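Side-chain contact in fat acid-binding protein (Eubacterium ventriosum, PDB 3NYI), which binds the long-chain fatty acid stearic acid and is probably a lipid-binding protein of the DegV family: residues D136-V139 against R140-D144. Residues are numbered along the deposited sequence; the frame is centred on the assembly and turned at random.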
loop_
_atom_site.group_PDB
_atom_site.type_symbol
_atom_site.label_atom_id
_atom_site.label_comp_id
_atom_site.label_asym_id
_atom_site.label_seq_id
_atom_site.Cartn_x
_atom_site.Cartn_y
_atom_site.Cartn_z
ATOM N N ASP A 136 9.585 -3.786 -3.198
ATOM C CA ASP A 136 10.879 -4.145 -2.627
ATOM C C ASP A 136 11.360 -5.546 -3.040
ATOM O O ASP A 136 12.547 -5.746 -3.282
ATOM C CB ASP A 136 10.862 -3.990 -1.101
ATOM C CG ASP A 136 12.228 -4.234 -0.481
ATOM O OD1 ASP A 136 13.185 -3.509 -0.841
ATOM O OD2 ASP A 136 12.337 -5.173 0.333
ATOM N N GLN A 137 10.455 -6.512 -3.147
ATOM C CA GLN A 137 10.870 -7.819 -3.662
ATOM C C GLN A 137 11.384 -7.659 -5.091
ATOM O O GLN A 137 12.384 -8.251 -5.464
ATOM C CB GLN A 137 9.737 -8.843 -3.605
ATOM C CG GLN A 137 9.443 -9.360 -2.198
ATOM C CD GLN A 137 10.624 -10.127 -1.608
ATOM O OE1 GLN A 137 11.160 -11.028 -2.245
ATOM N NE2 GLN A 137 11.042 -9.754 -0.397
ATOM N N PHE A 138 10.710 -6.828 -5.887
ATOM C CA PHE A 138 11.132 -6.593 -7.262
ATOM C C PHE A 138 12.490 -5.897 -7.305
ATOM O O PHE A 138 13.365 -6.281 -8.074
ATOM C CB PHE A 138 10.086 -5.746 -8.018
ATOM C CG PHE A 138 10.109 -5.969 -9.496
ATOM C CD1 PHE A 138 9.455 -7.061 -10.047
ATOM C CD2 PHE A 138 10.808 -5.109 -10.333
ATOM C CE1 PHE A 138 9.490 -7.296 -11.405
ATOM C CE2 PHE A 138 10.845 -5.332 -11.698
ATOM C CZ PHE A 138 10.184 -6.426 -12.235
ATOM N N VAL A 139 12.657 -4.868 -6.476
ATOM C CA VAL A 139 13.940 -4.175 -6.360
ATOM C C VAL A 139 15.051 -5.157 -5.976
ATOM O O VAL A 139 16.146 -5.127 -6.547
ATOM C CB VAL A 139 13.881 -3.025 -5.331
ATOM C CG1 VAL A 139 15.295 -2.532 -4.990
ATOM C CG2 VAL A 139 13.001 -1.882 -5.853
ATOM N N ARG A 140 14.757 -6.031 -5.023
ATOM C CA ARG A 140 15.715 -7.066 -4.607
ATOM C C ARG A 140 16.118 -7.982 -5.762
ATOM O O ARG A 140 17.308 -8.223 -5.990
ATOM C CB ARG A 140 15.150 -7.907 -3.471
ATOM C CG ARG A 140 15.002 -7.179 -2.152
ATOM C CD ARG A 140 14.285 -8.061 -1.140
ATOM N NE ARG A 140 14.043 -7.357 0.116
ATOM C CZ ARG A 140 14.370 -7.842 1.308
ATOM N NH1 ARG A 140 14.946 -9.040 1.408
ATOM N NH2 ARG A 140 14.120 -7.133 2.399
HETATM N N MSE A 141 15.128 -8.493 -6.490
HETATM C CA MSE A 141 15.402 -9.427 -7.585
HETATM C C MSE A 141 16.320 -8.838 -8.639
HETATM O O MSE A 141 17.286 -9.487 -9.067
HETATM C CB MSE A 141 14.099 -9.969 -8.202
HETATM C CG MSE A 141 13.329 -10.894 -7.243
HETATM SE SE MSE A 141 11.769 -11.757 -8.059
HETATM C CE MSE A 141 10.512 -10.263 -7.914
ATOM N N LEU A 142 16.025 -7.606 -9.049
ATOM C CA LEU A 142 16.841 -6.916 -10.033
ATOM C C LEU A 142 18.238 -6.612 -9.511
ATOM O O LEU A 142 19.209 -6.764 -10.235
ATOM C CB LEU A 142 16.152 -5.632 -10.506
ATOM C CG LEU A 142 14.790 -5.876 -11.159
ATOM C CD1 LEU A 142 14.273 -4.599 -11.811
ATOM C CD2 LEU A 142 14.870 -7.003 -12.181
ATOM N N GLU A 143 18.348 -6.192 -8.256
ATOM C CA GLU A 143 19.668 -5.939 -7.683
ATOM C C GLU A 143 20.470 -7.230 -7.503
ATOM O O GLU A 143 21.700 -7.229 -7.612
ATOM C CB GLU A 143 19.557 -5.138 -6.380
ATOM C CG GLU A 143 18.947 -3.751 -6.618
ATOM C CD GLU A 143 19.033 -2.817 -5.421
ATOM O OE1 GLU A 143 19.524 -3.246 -4.352
ATOM O OE2 GLU A 143 18.601 -1.646 -5.564
ATOM N N ASP A 144 19.776 -8.336 -7.255
ATOM C CA ASP A 144 20.449 -9.629 -7.121
ATOM C C ASP A 144 20.779 -10.239 -8.489
ATOM O O ASP A 144 21.313 -11.343 -8.577
ATOM C CB ASP A 144 19.621 -10.605 -6.270
ATOM C CG ASP A 144 19.434 -10.122 -4.837
ATOM O OD1 ASP A 144 20.179 -9.207 -4.423
ATOM O OD2 ASP A 144 18.546 -10.653 -4.123
HETATM O O HOH W 1 11.713 -5.134 2.940
#
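Three donors converge on Asp-136 OD2: Arg-140 NE at 2.8 Å, a bridging water at 2.7 Å, and, weakly, Arg-140 NH2. The water also accepts from NH2. NE reaches OD2 nearly within the guanidinium plane but from above the carboxylate, the two planes standing 89° apart. Asp-136 holds its CG anti to the backbone N (chi1 -175°) and beside the carbonyl carbon, which brings the carboxylate within reach of the extended arginine chain running back along the helix. Second partners pin both charges: Tyr-19 OH on Asp-136 OD1 and Asp-265 on Arg-140 NH2. Over one guanidinium face lies Gln-137 NE2, 3.7 Å from Arg-140 CD; Gln-137 OE1 accepts from Tyr-293 N. Leu-142 CD1 approaches Phe-138 CE2 to 3.5 Å and selenomethionine Met-141 CE lies 4.0 Å from CD1 of the same ring, which helix 148-161 covers. Val-139 CG1 lies alongside the Glu-143 carboxylate, whose OE2 is hydrogen-bonded to His-23 ND1. Met-141 N hydrogen-bonds to Gln-137 O at 2.9 Å, one of five successive i to i+4 hydrogen bonds, the last from Asp-144 N to Arg-140 O. The whole forms the last two turns of helix 128-143, stapled by an i to i+4 Asp-Arg salt bridge.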